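Long-range contact in Rik1-associated factor 1 (Schizosaccharomyces pombe, PDB 4O9D), which contributes to heterochromatin formation as a subunit of the Clr4 methyltransferase complex, which methylates histone H3, and is represented here by its WD-repeat beta-propeller domain: residues A[173-187]-A[196-208]. Sequence-based numbering, arbitrary orientation.
Sequences YPEALEKGYSASLIE and SDKVIIGYDSFHT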
loop_
_atom_site.group_PDB
_atom_site.type_symbol
_atom_site.label_atom_id
_atom_site.label_comp_id
_atom_site.label_asym_id
_atom_site.label_seq_id
_atom_site.Cartn_x
_atom_site.Cartn_y
_atom_site.Cartn_z
ATOM N N TYR A 173 -14.356 -6.379 -16.146
ATOM C CA TYR A 173 -15.485 -5.449 -16.134
ATOM C C TYR A 173 -15.455 -4.825 -17.520
ATOM O O TYR A 173 -14.688 -3.897 -17.771
ATOM C CB TYR A 173 -15.321 -4.415 -15.015
ATOM C CG TYR A 173 -16.380 -3.319 -14.936
ATOM C CD1 TYR A 173 -17.537 -3.368 -15.701
ATOM C CD2 TYR A 173 -16.191 -2.218 -14.090
ATOM C CE1 TYR A 173 -18.489 -2.359 -15.617
ATOM C CE2 TYR A 173 -17.124 -1.202 -14.003
ATOM C CZ TYR A 173 -18.274 -1.276 -14.759
ATOM O OH TYR A 173 -19.200 -0.265 -14.671
ATOM N N PRO A 174 -16.239 -5.392 -18.456
ATOM C CA PRO A 174 -16.123 -5.028 -19.872
ATOM C C PRO A 174 -16.249 -3.544 -20.158
ATOM O O PRO A 174 -15.495 -3.036 -20.983
ATOM C CB PRO A 174 -17.279 -5.798 -20.535
ATOM C CG PRO A 174 -17.569 -6.937 -19.625
ATOM C CD PRO A 174 -17.277 -6.419 -18.231
ATOM N N GLU A 175 -17.169 -2.853 -19.488
ATOM C CA GLU A 175 -17.354 -1.420 -19.713
ATOM C C GLU A 175 -16.091 -0.602 -19.324
ATOM O O GLU A 175 -15.658 0.304 -20.053
ATOM C CB GLU A 175 -18.590 -0.921 -18.957
ATOM C CG GLU A 175 -19.910 -1.391 -19.563
ATOM C CD GLU A 175 -20.321 -2.803 -19.131
ATOM O OE1 GLU A 175 -19.543 -3.514 -18.442
ATOM O OE2 GLU A 175 -21.452 -3.191 -19.475
ATOM N N ALA A 176 -15.477 -0.945 -18.196
ATOM C CA ALA A 176 -14.183 -0.366 -17.851
ATOM C C ALA A 176 -13.178 -0.636 -18.966
ATOM O O ALA A 176 -12.465 0.263 -19.421
ATOM C CB ALA A 176 -13.683 -0.954 -16.541
ATOM N N LEU A 177 -13.122 -1.879 -19.436
ATOM C CA LEU A 177 -12.141 -2.206 -20.465
ATOM C C LEU A 177 -12.395 -1.426 -21.756
ATOM O O LEU A 177 -11.450 -0.974 -22.392
ATOM C CB LEU A 177 -12.117 -3.703 -20.729
ATOM C CG LEU A 177 -11.480 -4.544 -19.625
ATOM C CD1 LEU A 177 -11.853 -5.999 -19.805
ATOM C CD2 LEU A 177 -9.984 -4.398 -19.631
ATOM N N GLU A 178 -13.662 -1.259 -22.139
ATOM C CA GLU A 178 -13.995 -0.457 -23.330
ATOM C C GLU A 178 -13.426 0.944 -23.216
ATOM O O GLU A 178 -12.985 1.537 -24.204
ATOM C CB GLU A 178 -15.512 -0.320 -23.494
ATOM C CG GLU A 178 -16.251 -1.577 -23.934
ATOM C CD GLU A 178 -17.761 -1.357 -23.933
ATOM O OE1 GLU A 178 -18.164 -0.172 -23.997
ATOM O OE2 GLU A 178 -18.539 -2.342 -23.849
ATOM N N LYS A 179 -13.471 1.484 -22.001
ATOM C CA LYS A 179 -13.019 2.847 -21.749
ATOM C C LYS A 179 -11.504 2.948 -21.551
ATOM O O LYS A 179 -10.989 4.036 -21.323
ATOM C CB LYS A 179 -13.762 3.422 -20.536
ATOM C CG LYS A 179 -15.257 3.653 -20.807
ATOM C CD LYS A 179 -15.982 4.045 -19.543
ATOM C CE LYS A 179 -17.376 4.561 -19.836
ATOM N NZ LYS A 179 -18.090 4.842 -18.562
ATOM N N GLY A 180 -10.803 1.824 -21.654
ATOM C CA GLY A 180 -9.354 1.807 -21.523
ATOM C C GLY A 180 -8.824 2.099 -20.116
ATOM O O GLY A 180 -7.685 2.538 -19.985
ATOM N N TYR A 181 -9.630 1.836 -19.082
ATOM C CA TYR A 181 -9.216 2.042 -17.697
ATOM C C TYR A 181 -8.151 1.054 -17.220
ATOM O O TYR A 181 -8.037 -0.060 -17.731
ATOM C CB TYR A 181 -10.418 1.958 -16.745
ATOM C CG TYR A 181 -11.417 3.099 -16.865
ATOM C CD1 TYR A 181 -11.125 4.246 -17.596
ATOM C CD2 TYR A 181 -12.654 3.016 -16.253
ATOM C CE1 TYR A 181 -12.048 5.293 -17.690
ATOM C CE2 TYR A 181 -13.579 4.037 -16.358
ATOM C CZ TYR A 181 -13.264 5.174 -17.074
ATOM O OH TYR A 181 -14.190 6.192 -17.176
ATOM N N SER A 182 -7.374 1.472 -16.232
ATOM C CA SER A 182 -6.393 0.582 -15.608
ATOM C C SER A 182 -6.944 0.149 -14.266
ATOM O O SER A 182 -7.596 0.941 -13.595
ATOM C CB SER A 182 -5.061 1.287 -15.437
ATOM O OG SER A 182 -4.435 1.476 -16.708
ATOM N N ALA A 183 -6.737 -1.115 -13.901
ATOM C CA ALA A 183 -7.087 -1.574 -12.569
ATOM C C ALA A 183 -5.879 -1.278 -11.695
ATOM O O ALA A 183 -4.788 -1.843 -11.907
ATOM C CB ALA A 183 -7.398 -3.046 -12.559
ATOM N N SER A 184 -6.062 -0.396 -10.716
ATOM C CA SER A 184 -4.929 0.057 -9.910
ATOM C C SER A 184 -5.061 -0.124 -8.387
ATOM O O SER A 184 -4.086 0.112 -7.673
ATOM C CB SER A 184 -4.648 1.537 -10.212
ATOM O OG SER A 184 -4.267 1.709 -11.575
ATOM N N LEU A 185 -6.241 -0.501 -7.894
ATOM C CA LEU A 185 -6.452 -0.730 -6.455
ATOM C C LEU A 185 -7.217 -2.015 -6.277
ATOM O O LEU A 185 -8.081 -2.321 -7.095
ATOM C CB LEU A 185 -7.278 0.409 -5.839
ATOM C CG LEU A 185 -6.664 1.778 -6.156
ATOM C CD1 LEU A 185 -7.683 2.900 -5.886
ATOM C CD2 LEU A 185 -5.410 1.941 -5.361
ATOM N N ILE A 186 -6.983 -2.736 -5.188
ATOM C CA ILE A 186 -7.709 -4.001 -5.000
ATOM C C ILE A 186 -7.717 -4.413 -3.537
ATOM O O ILE A 186 -6.702 -4.279 -2.840
ATOM C CB ILE A 186 -7.110 -5.104 -5.936
ATOM C CG1 ILE A 186 -8.159 -6.162 -6.331
ATOM C CG2 ILE A 186 -5.839 -5.775 -5.306
ATOM C CD1 ILE A 186 -7.766 -6.963 -7.601
ATOM N N GLU A 187 -8.875 -4.871 -3.054
ATOM C CA GLU A 187 -9.009 -5.351 -1.673
ATOM C C GLU A 187 -10.066 -6.464 -1.585
ATOM O O GLU A 187 -11.078 -6.439 -2.292
ATOM C CB GLU A 187 -9.451 -4.214 -0.712
ATOM C CG GLU A 187 -8.601 -2.947 -0.718
ATOM C CD GLU A 187 -7.313 -3.044 0.123
ATOM O OE1 GLU A 187 -6.339 -2.304 -0.204
ATOM O OE2 GLU A 187 -7.284 -3.843 1.096
ATOM N N SER A 196 -19.621 -13.980 2.446
ATOM C CA SER A 196 -18.687 -14.569 1.468
ATOM C C SER A 196 -17.695 -13.508 0.945
ATOM O O SER A 196 -17.953 -12.292 1.034
ATOM C CB SER A 196 -19.434 -15.198 0.293
ATOM O OG SER A 196 -20.223 -14.239 -0.387
ATOM N N ASP A 197 -16.567 -13.961 0.406
ATOM C CA ASP A 197 -15.523 -13.042 -0.084
ATOM C C ASP A 197 -15.923 -12.275 -1.339
ATOM O O ASP A 197 -16.374 -12.861 -2.318
ATOM C CB ASP A 197 -14.227 -13.800 -0.376
ATOM C CG ASP A 197 -13.431 -14.111 0.887
ATOM O OD1 ASP A 197 -13.999 -13.996 1.994
ATOM O OD2 ASP A 197 -12.241 -14.478 0.769
ATOM N N LYS A 198 -15.740 -10.957 -1.310
ATOM C CA LYS A 198 -15.910 -10.129 -2.511
ATOM C C LYS A 198 -14.577 -9.406 -2.757
ATOM O O LYS A 198 -13.750 -9.298 -1.845
ATOM C CB LYS A 198 -17.041 -9.102 -2.323
ATOM C CG LYS A 198 -18.385 -9.672 -1.826
ATOM C CD LYS A 198 -19.004 -10.612 -2.871
ATOM C CE LYS A 198 -20.295 -11.269 -2.363
ATOM N NZ LYS A 198 -21.145 -11.814 -3.481
ATOM N N VAL A 199 -14.390 -8.909 -3.972
ATOM C CA VAL A 199 -13.154 -8.261 -4.387
ATOM C C VAL A 199 -13.563 -6.890 -4.885
ATOM O O VAL A 199 -14.399 -6.763 -5.786
ATOM C CB VAL A 199 -12.480 -9.025 -5.537
ATOM C CG1 VAL A 199 -11.171 -8.336 -5.969
ATOM C CG2 VAL A 199 -12.246 -10.478 -5.116
ATOM N N ILE A 200 -12.989 -5.862 -4.272
ATOM C CA ILE A 200 -13.234 -4.492 -4.677
ATOM C C ILE A 200 -12.094 -4.093 -5.608
ATOM O O ILE A 200 -10.923 -4.308 -5.292
ATOM C CB ILE A 200 -13.227 -3.555 -3.429
ATOM C CG1 ILE A 200 -14.268 -4.015 -2.396
ATOM C CG2 ILE A 200 -13.436 -2.114 -3.842
ATOM C CD1 ILE A 200 -13.901 -3.550 -0.917
ATOM N N ILE A 201 -12.414 -3.523 -6.760
ATOM C CA ILE A 201 -11.370 -3.035 -7.652
ATOM C C ILE A 201 -11.548 -1.552 -7.998
ATOM O O ILE A 201 -12.632 -1.111 -8.404
ATOM C CB ILE A 201 -11.355 -3.790 -8.974
ATOM C CG1 ILE A 201 -11.184 -5.289 -8.733
ATOM C CG2 ILE A 201 -10.219 -3.269 -9.887
ATOM C CD1 ILE A 201 -10.970 -6.075 -9.999
ATOM N N GLY A 202 -10.465 -0.802 -7.904
ATOM C CA GLY A 202 -10.520 0.618 -8.214
ATOM C C GLY A 202 -9.804 0.835 -9.517
ATOM O O GLY A 202 -8.730 0.265 -9.720
ATOM N N TYR A 203 -10.400 1.645 -10.398
ATOM C CA TYR A 203 -9.827 1.905 -11.712
ATOM C C TYR A 203 -9.396 3.370 -11.875
ATOM O O TYR A 203 -10.006 4.284 -11.296
ATOM C CB TYR A 203 -10.839 1.546 -12.822
ATOM C CG TYR A 203 -11.277 0.095 -12.840
ATOM C CD1 TYR A 203 -12.269 -0.371 -11.977
ATOM C CD2 TYR A 203 -10.737 -0.806 -13.753
ATOM C CE1 TYR A 203 -12.690 -1.716 -12.001
ATOM C CE2 TYR A 203 -11.142 -2.153 -13.772
ATOM C CZ TYR A 203 -12.121 -2.590 -12.911
ATOM O OH TYR A 203 -12.523 -3.914 -12.944
ATOM N N ASP A 204 -8.358 3.593 -12.671
ATOM C CA ASP A 204 -7.962 4.947 -13.035
ATOM C C ASP A 204 -7.603 4.954 -14.523
ATOM O O ASP A 204 -7.758 3.945 -15.181
ATOM C CB ASP A 204 -6.823 5.458 -12.144
ATOM C CG ASP A 204 -5.565 4.576 -12.197
ATOM O OD1 ASP A 204 -5.432 3.727 -13.112
ATOM O OD2 ASP A 204 -4.679 4.767 -11.330
ATOM N N SER A 205 -7.146 6.079 -15.054
ATOM C CA SER A 205 -6.928 6.195 -16.491
ATOM C C SER A 205 -5.644 6.939 -16.856
ATOM O O SER A 205 -5.533 8.138 -16.644
ATOM C CB SER A 205 -8.114 6.918 -17.120
ATOM O OG SER A 205 -8.319 8.166 -16.457
ATOM N N PHE A 206 -4.689 6.230 -17.455
ATOM C CA PHE A 206 -3.416 6.846 -17.854
ATOM C C PHE A 206 -3.470 7.463 -19.252
ATOM O O PHE A 206 -2.621 8.284 -19.611
ATOM C CB PHE A 206 -2.291 5.812 -17.811
ATOM C CG PHE A 206 -1.987 5.315 -16.433
ATOM C CD1 PHE A 206 -2.768 4.332 -15.852
ATOM C CD2 PHE A 206 -0.925 5.831 -15.722
ATOM C CE1 PHE A 206 -2.492 3.869 -14.593
ATOM C CE2 PHE A 206 -0.638 5.375 -14.459
ATOM C CZ PHE A 206 -1.425 4.397 -13.889
ATOM N N HIS A 207 -4.452 7.043 -20.047
ATOM C CA HIS A 207 -4.697 7.650 -21.351
ATOM C C HIS A 207 -5.400 9.005 -21.185
ATOM O O HIS A 207 -5.655 9.706 -22.163
ATOM C CB HIS A 207 -5.522 6.703 -22.239
ATOM C CG HIS A 207 -4.792 5.453 -22.638
ATOM N ND1 HIS A 207 -5.421 4.377 -23.233
ATOM C CD2 HIS A 207 -3.483 5.111 -22.532
ATOM C CE1 HIS A 207 -4.533 3.427 -23.473
ATOM N NE2 HIS A 207 -3.350 3.847 -23.058
ATOM N N THR A 208 -5.716 9.349 -19.937
ATOM C CA THR A 208 -6.198 10.682 -19.559
ATOM C C THR A 208 -6.819 11.454 -20.724
ATOM O O THR A 208 -7.727 12.270 -20.528
ATOM C CB THR A 208 -5.045 11.516 -18.921
ATOM O OG1 THR A 208 -5.500 12.845 -18.609
ATOM C CG2 THR A 208 -3.847 11.587 -19.859
HETATM O O HOH W 1 -11.684 -5.697 -14.881
HETATM O O HOH W 2 -5.467 3.510 -18.436
#
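A classic beta bulge sets two residues, S184 and L185, against the single residue G202, within the antiparallel hairpin that forms the first two strands of a four-stranded propeller blade. G202 O accepts two N-H groups, from S184 N at 2.9 Å and from L185 N at 3.2 Å. The second donor is tilted 25° from the carbonyl plane. G202 N returns a bond to L185 O. Beyond the bulge, E187 and I200 form a hydrogen-bonded pair.

S184 OG gives its proton to D204 OD1 at 2.8 Å, approaching from above the carboxylate plane. With CG between the backbone N and the carbonyl carbon (chi1 58°), D204 turns its carboxylate toward the S184 side chain, and the OG bond fixes it there. H134 ND1 also bonds S184 OG.

On the other face of the sheet, the Y203 ring is sandwiched. I201 CG2 lies over one face, offset toward the rim. A176 CB, from the short helix 174-178, makes a CH-pi contact on the opposite face, 4.2 Å from the ring centroid. Farther along the same face of the sheet, I186 CG1 packs on V199 CG1 at 3.7 Å.

The helix ends in a Schellman motif at G180, which leads the chain into the first strand of the hairpin. Strand 214-219 continues the sheet beside strand 198-204. At the helix start, one water accepts from Y203 OH at 2.8 Å and, weakly, from Y173 N.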